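Side-chain contacts in periplasmic binding protein (Roseiflexus sp. RS-1, PDB 5GJ3), which binds heme, two molecules in this structure, in the periplasm and probably hands it on to a bacterial heme-uptake transporter: residues Ala93-Ser97 / Leu98-Gln102; Glu119-Ala122 / Ala123-Ala127. One frame throughout, in Å; residues are numbered along the deposited sequence.

Interaction 1. Residues Ala93-Ser97 / Leu98-Gln102; sequences ADPPS and LDAPQ. With ZN (zinc ion), chain D.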
ATOM      1  N   ALA A  93     -13.920   1.491   5.984  1.00 19.10           N
ATOM      2  CA  ALA A  93     -12.732   1.271   6.847  1.00 19.61           C
ATOM      3  C   ALA A  93     -11.569   0.787   6.008  1.00 20.94           C
ATOM      4  O   ALA A  93     -11.759   0.169   4.942  1.00 21.41           O
ATOM      5  CB  ALA A  93     -13.039   0.248   7.952  1.00 19.28           C
ATOM      6  N   ASP A  94     -10.358   1.019   6.488  1.00 21.18           N
ATOM      7  CA  ASP A  94      -9.172   0.419   5.837  1.00 21.93           C
ATOM      8  C   ASP A  94      -8.159  -0.017   6.895  1.00 22.82           C
ATOM      9  O   ASP A  94      -7.108   0.610   6.986  1.00 24.26           O
ATOM     10  CB  ASP A  94      -8.525   1.451   4.895  1.00 22.50           C
ATOM     11  CG  ASP A  94      -7.420   0.848   3.994  1.00 26.19           C
ATOM     12  OD1 ASP A  94      -7.246  -0.416   3.904  1.00 25.56           O
ATOM     13  OD2 ASP A  94      -6.731   1.679   3.366  1.00 27.92           O
ATOM     14  N   PRO A  95      -8.489  -1.041   7.715  1.00 23.24           N
ATOM     15  CA  PRO A  95      -7.630  -1.555   8.786  1.00 24.87           C
ATOM     16  C   PRO A  95      -6.307  -2.167   8.223  1.00 26.18           C
ATOM     17  O   PRO A  95      -6.263  -2.590   7.060  1.00 26.88           O
ATOM     18  CB  PRO A  95      -8.507  -2.643   9.423  1.00 26.27           C
ATOM     19  CG  PRO A  95      -9.345  -3.147   8.258  1.00 24.71           C
ATOM     20  CD  PRO A  95      -9.724  -1.835   7.605  1.00 24.67           C
ATOM     21  N   PRO A  96      -5.236  -2.207   9.039  1.00 25.30           N
ATOM     22  CA  PRO A  96      -4.001  -2.949   8.702  1.00 25.70           C
ATOM     23  C   PRO A  96      -4.212  -4.463   8.911  1.00 26.93           C
ATOM     24  O   PRO A  96      -3.801  -5.018   9.921  1.00 27.57           O
ATOM     25  CB  PRO A  96      -2.985  -2.367   9.694  1.00 26.86           C
ATOM     26  CG  PRO A  96      -3.830  -2.014  10.896  1.00 26.64           C
ATOM     27  CD  PRO A  96      -5.110  -1.472  10.315  1.00 26.26           C
ATOM     28  N   SER A  97      -4.833  -5.123   7.933  1.00 24.64           N
ATOM     29  CA  SER A  97      -5.310  -6.480   8.070  1.00 23.47           C
ATOM     30  C   SER A  97      -5.346  -7.118   6.659  1.00 24.20           C
ATOM     31  O   SER A  97      -5.639  -6.412   5.666  1.00 20.75           O
ATOM     32  CB  SER A  97      -6.733  -6.385   8.622  1.00 23.62           C
ATOM     33  OG  SER A  97      -7.467  -7.549   8.344  1.00 25.70           O
ATOM     34  N   LEU A  98      -5.099  -8.429   6.569  1.00 22.24           N
ATOM     35  CA  LEU A  98      -5.256  -9.150   5.313  1.00 23.67           C
ATOM     36  C   LEU A  98      -6.727  -9.352   4.921  1.00 23.50           C
ATOM     37  O   LEU A  98      -6.991  -9.817   3.845  1.00 22.26           O
ATOM     38  CB  LEU A  98      -4.550 -10.515   5.332  1.00 25.81           C
ATOM     39  CG  LEU A  98      -3.035 -10.423   5.189  1.00 28.28           C
ATOM     40  CD1 LEU A  98      -2.503 -11.829   5.176  1.00 31.51           C
ATOM     41  CD2 LEU A  98      -2.644  -9.712   3.921  1.00 29.30           C
ATOM     42  N   ASP A  99      -7.653  -9.000   5.799  1.00 22.92           N
ATOM     43  CA  ASP A  99      -9.079  -8.883   5.438  1.00 24.22           C
ATOM     44  C   ASP A  99      -9.496  -7.562   4.728  1.00 23.23           C
ATOM     45  O   ASP A  99     -10.596  -7.486   4.158  1.00 19.77           O
ATOM     46  CB  ASP A  99      -9.921  -9.010   6.711  1.00 31.08           C
ATOM     47  CG  ASP A  99      -9.957 -10.422   7.229  1.00 38.73           C
ATOM     48  OD1 ASP A  99      -9.711 -11.353   6.433  1.00 42.86           O
ATOM     49  OD2 ASP A  99     -10.233 -10.602   8.434  1.00 49.42           O
ATOM     50  N   ALA A 100      -8.672  -6.518   4.818  1.00 19.68           N
ATOM     51  CA  ALA A 100      -8.993  -5.237   4.155  1.00 20.21           C
ATOM     52  C   ALA A 100      -9.242  -5.334   2.614  1.00 18.26           C
ATOM     53  O   ALA A 100     -10.200  -4.718   2.129  1.00 19.52           O
ATOM     54  CB  ALA A 100      -7.940  -4.163   4.476  1.00 21.28           C
ATOM     55  N   PRO A 101      -8.411  -6.094   1.851  1.00 18.89           N
ATOM     56  CA  PRO A 101      -8.657  -6.176   0.385  1.00 18.74           C
ATOM     57  C   PRO A 101     -10.122  -6.593   0.085  1.00 18.58           C
ATOM     58  O   PRO A 101     -10.850  -5.883  -0.614  1.00 19.04           O
ATOM     59  CB  PRO A 101      -7.646  -7.254  -0.090  1.00 18.63           C
ATOM     60  CG  PRO A 101      -6.510  -7.076   0.880  1.00 19.18           C
ATOM     61  CD  PRO A 101      -7.223  -6.897   2.233  1.00 18.81           C
ATOM     62  N   GLN A 102     -10.548  -7.700   0.662  1.00 20.56           N
ATOM     63  CA  GLN A 102     -11.920  -8.223   0.458  1.00 21.96           C
ATOM     64  C   GLN A 102     -13.028  -7.217   0.919  1.00 20.76           C
ATOM     65  O   GLN A 102     -14.056  -7.014   0.260  1.00 18.32           O
ATOM     66  CB  GLN A 102     -11.998  -9.591   1.157  1.00 26.56           C
ATOM     67  CG  GLN A 102     -13.342 -10.066   1.666  1.00 39.54           C
ATOM     68  CD  GLN A 102     -13.849  -9.413   2.964  1.00 44.53           C
ATOM     69  OE1 GLN A 102     -14.995  -8.945   3.005  1.00 47.92           O
ATOM     70  NE2 GLN A 102     -13.018  -9.399   4.027  1.00 44.97           N
TER
HETATM   71 ZN    ZN D 403      -6.984   2.867   1.717  1.00 30.05          ZN
HETATM   72  O   HOH W   1      -6.178   4.640   1.627  1.00 25.31           O
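Ala-100 turns its CB into the bend of residues 94-97, resting 3.5 Å from Pro-95 O and near Asp-94 OD1. Pro-95 CG lies 4.2 Å from the same Ala-100 CB. The hydroxyl of Ser-97 meets the next turn of chain: OG lies anti to its own backbone N (chi1 158°), beside the carbonyl carbon, and there accepts Asp-99 N at 2.9 Å, a capping bond bent to 148° at the hydrogen. Asp-99 CB follows alongside, 3.3 Å from the same OG. The backbone closes as a type I beta turn from Ser-97 to Ala-100, Ala-100 N donating to Ser-97 O at 3.2 Å from above the carbonyl plane. This capped turn leads from the parallel sheet of the N-terminal part of the periplasmic binding protein, through strand 89-92, into helix 100-111. An inverse gamma turn centred on Pro-96 bends the chain just before it. At the other end, Asp-94 divides its carboxylate: OD2 binds a zinc ion at 2.0 Å, completed by Asp-14, Asp-70 and a water, while OD1 makes a salt bridge to Lys-104 of helix 100-111, one turn after Ala-100. Leu-98 points its CB away from the bend, and its side chain packs on Val-167 and Ala-171.

Interaction 2. Residues Glu119-Ala122 / Ala123-Ala127; sequences ERLA and AQVEA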
ATOM      1  N   GLU A 119     -17.882 -10.205  -5.655  1.00 23.07           N
ATOM      2  CA  GLU A 119     -17.602 -11.561  -5.093  1.00 26.06           C
ATOM      3  C   GLU A 119     -16.547 -12.332  -5.886  1.00 24.97           C
ATOM      4  O   GLU A 119     -15.676 -12.961  -5.299  1.00 24.48           O
ATOM      5  CB  GLU A 119     -18.869 -12.417  -4.957  1.00 30.20           C
ATOM      6  CG  GLU A 119     -19.856 -11.853  -3.969  1.00 36.00           C
ATOM      7  CD  GLU A 119     -19.233 -11.559  -2.618  1.00 40.34           C
ATOM      8  OE1 GLU A 119     -18.798 -12.513  -1.945  1.00 44.37           O
ATOM      9  OE2 GLU A 119     -19.162 -10.380  -2.216  1.00 42.69           O
ATOM     10  N   ARG A 120     -16.618 -12.230  -7.208  1.00 24.74           N
ATOM     11  CA  ARG A 120     -15.629 -12.800  -8.101  1.00 27.82           C
ATOM     12  C   ARG A 120     -14.232 -12.172  -7.863  1.00 26.07           C
ATOM     13  O   ARG A 120     -13.290 -12.906  -7.672  1.00 25.67           O
ATOM     14  CB  ARG A 120     -16.095 -12.621  -9.563  1.00 34.73           C
ATOM     15  CG  ARG A 120     -15.386 -13.441 -10.631  1.00 47.05           C
ATOM     16  CD  ARG A 120     -15.425 -12.741 -12.011  1.00 55.88           C
ATOM     17  NE  ARG A 120     -16.788 -12.459 -12.503  1.00 58.42           N
ATOM     18  CZ  ARG A 120     -17.118 -11.491 -13.371  1.00 61.27           C
ATOM     19  NH1 ARG A 120     -16.198 -10.667 -13.859  1.00 61.60           N
ATOM     20  NH2 ARG A 120     -18.382 -11.328 -13.743  1.00 58.07           N
ATOM     21  N   LEU A 121     -14.080 -10.844  -7.878  1.00 25.66           N
ATOM     22  CA  LEU A 121     -12.779 -10.228  -7.529  1.00 22.55           C
ATOM     23  C   LEU A 121     -12.254 -10.578  -6.110  1.00 22.47           C
ATOM     24  O   LEU A 121     -11.062 -10.899  -5.955  1.00 22.70           O
ATOM     25  CB  LEU A 121     -12.824  -8.719  -7.741  1.00 22.49           C
ATOM     26  CG  LEU A 121     -11.484  -7.998  -7.681  1.00 23.74           C
ATOM     27  CD1 LEU A 121     -10.462  -8.628  -8.647  1.00 23.31           C
ATOM     28  CD2 LEU A 121     -11.655  -6.502  -7.943  1.00 23.49           C
ATOM     29  N   ALA A 122     -13.102 -10.497  -5.075  1.00 20.79           N
ATOM     30  CA  ALA A 122     -12.673 -10.809  -3.701  1.00 22.29           C
ATOM     31  C   ALA A 122     -12.190 -12.272  -3.584  1.00 23.98           C
ATOM     32  O   ALA A 122     -11.189 -12.520  -2.932  1.00 22.60           O
ATOM     33  CB  ALA A 122     -13.783 -10.575  -2.682  1.00 19.38           C
ATOM     34  N   ALA A 123     -12.926 -13.211  -4.192  1.00 21.17           N
ATOM     35  CA  ALA A 123     -12.595 -14.664  -4.175  1.00 23.01           C
ATOM     36  C   ALA A 123     -11.215 -14.899  -4.818  1.00 23.65           C
ATOM     37  O   ALA A 123     -10.439 -15.685  -4.314  1.00 26.77           O
ATOM     38  CB  ALA A 123     -13.671 -15.456  -4.911  1.00 22.81           C
ATOM     39  N   GLN A 124     -10.932 -14.205  -5.920  1.00 22.93           N
ATOM     40  CA  GLN A 124      -9.637 -14.288  -6.571  1.00 25.05           C
ATOM     41  C   GLN A 124      -8.502 -13.687  -5.735  1.00 23.62           C
ATOM     42  O   GLN A 124      -7.413 -14.260  -5.660  1.00 24.07           O
ATOM     43  CB  GLN A 124      -9.701 -13.612  -7.940  1.00 26.25           C
ATOM     44  CG  GLN A 124      -8.424 -13.691  -8.772  1.00 33.97           C
ATOM     45  CD  GLN A 124      -7.934 -15.119  -9.086  1.00 42.68           C
ATOM     46  OE1 GLN A 124      -8.727 -16.089  -9.173  1.00 45.62           O
ATOM     47  NE2 GLN A 124      -6.606 -15.257  -9.282  1.00 39.95           N
ATOM     48  N   VAL A 125      -8.735 -12.508  -5.149  1.00 22.70           N
ATOM     49  CA  VAL A 125      -7.736 -11.874  -4.311  1.00 22.99           C
ATOM     50  C   VAL A 125      -7.423 -12.784  -3.124  1.00 22.50           C
ATOM     51  O   VAL A 125      -6.249 -13.032  -2.850  1.00 22.07           O
ATOM     52  CB  VAL A 125      -8.138 -10.440  -3.903  1.00 25.31           C
ATOM     53  CG1 VAL A 125      -7.131  -9.857  -2.931  1.00 23.86           C
ATOM     54  CG2 VAL A 125      -8.234  -9.562  -5.157  1.00 23.82           C
ATOM     55  N   GLU A 126      -8.459 -13.326  -2.472  1.00 22.31           N
ATOM     56  CA  GLU A 126      -8.281 -14.245  -1.340  1.00 27.65           C
ATOM     57  C   GLU A 126      -7.531 -15.525  -1.730  1.00 25.36           C
ATOM     58  O   GLU A 126      -6.712 -16.006  -0.938  1.00 22.06           O
ATOM     59  CB  GLU A 126      -9.617 -14.640  -0.702  1.00 30.15           C
ATOM     60  CG  GLU A 126     -10.404 -13.458  -0.130  1.00 44.90           C
ATOM     61  CD  GLU A 126     -10.198 -13.213   1.361  1.00 53.89           C
ATOM     62  OE1 GLU A 126      -9.477 -13.990   2.012  1.00 66.02           O
ATOM     63  OE2 GLU A 126     -10.769 -12.232   1.901  1.00 62.71           O
ATOM     64  N   ALA A 127      -7.817 -16.068  -2.924  1.00 24.81           N
ATOM     65  CA  ALA A 127      -7.063 -17.190  -3.473  1.00 23.87           C
ATOM     66  C   ALA A 127      -5.592 -16.826  -3.701  1.00 23.87           C
ATOM     67  O   ALA A 127      -4.721 -17.615  -3.357  1.00 23.19           O
ATOM     68  CB  ALA A 127      -7.684 -17.702  -4.781  1.00 25.79           C
TER
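Backbone bonds of a regular alpha-helix join residues 119-122 to 123-127, in the first half of helix 115-136. Four successive i to i+4 bonds run from Ala-123, Gln-124, Val-125 and Glu-126 N to the carbonyls of Glu-119, Arg-120, Leu-121 and Ala-122; the longest is Gln-124 N to Arg-120 O at 3.2 Å. Apolar contact is confined to one face, where Leu-121 CD1 reaches forward to Val-125 CG2, 4.2 Å away one turn on. Both side chains pack against Ile-105 of helix 100-111, so the pair belongs to the seam between the two helices. Polar ends look outside the segments: Glu-119 OE1 forms a salt bridge with Arg-106, and Gln-124 NE2 donates to Glu-128 OE2, one turn along the same helix. Side-chain carbons also lie against the carbonyl oxygens of the preceding turn. Ala-123 CB is 3.2 Å from Glu-119 O. Val-125 CG2, anti to its own carbonyl carbon, comes as near to Leu-121 O, at 3.2 Å. Glu-126 is placed likewise, CG beside its backbone N (chi1 -61°), which sets CG 3.1 Å from Ala-122 O.

In the fold
Interaction 1 leads into helix 100-111 and interaction 2 lies within helix 115-136, the next helix in the chain; the two meet directly. Pro-101 CB packs on Val-125 CG1 at 3.9 Å, and Gln-102 CB lies close to Glu-126 OE2. Both are partly buried, but interaction 1 sits deeper: its centre lies about 11 Å from the centre of the chain, against about 18 Å for interaction 2. Its chemistry is that of a turn beside a metal site, with a serine capping bond and the zinc-bound Asp-94, whose side chain is about 7 Å from a heme. Residues 119-127 instead combine repeated backbone bonds with one apolar face toward helix 100-111, while Ala-123, Gln-124 and Arg-120 are exposed.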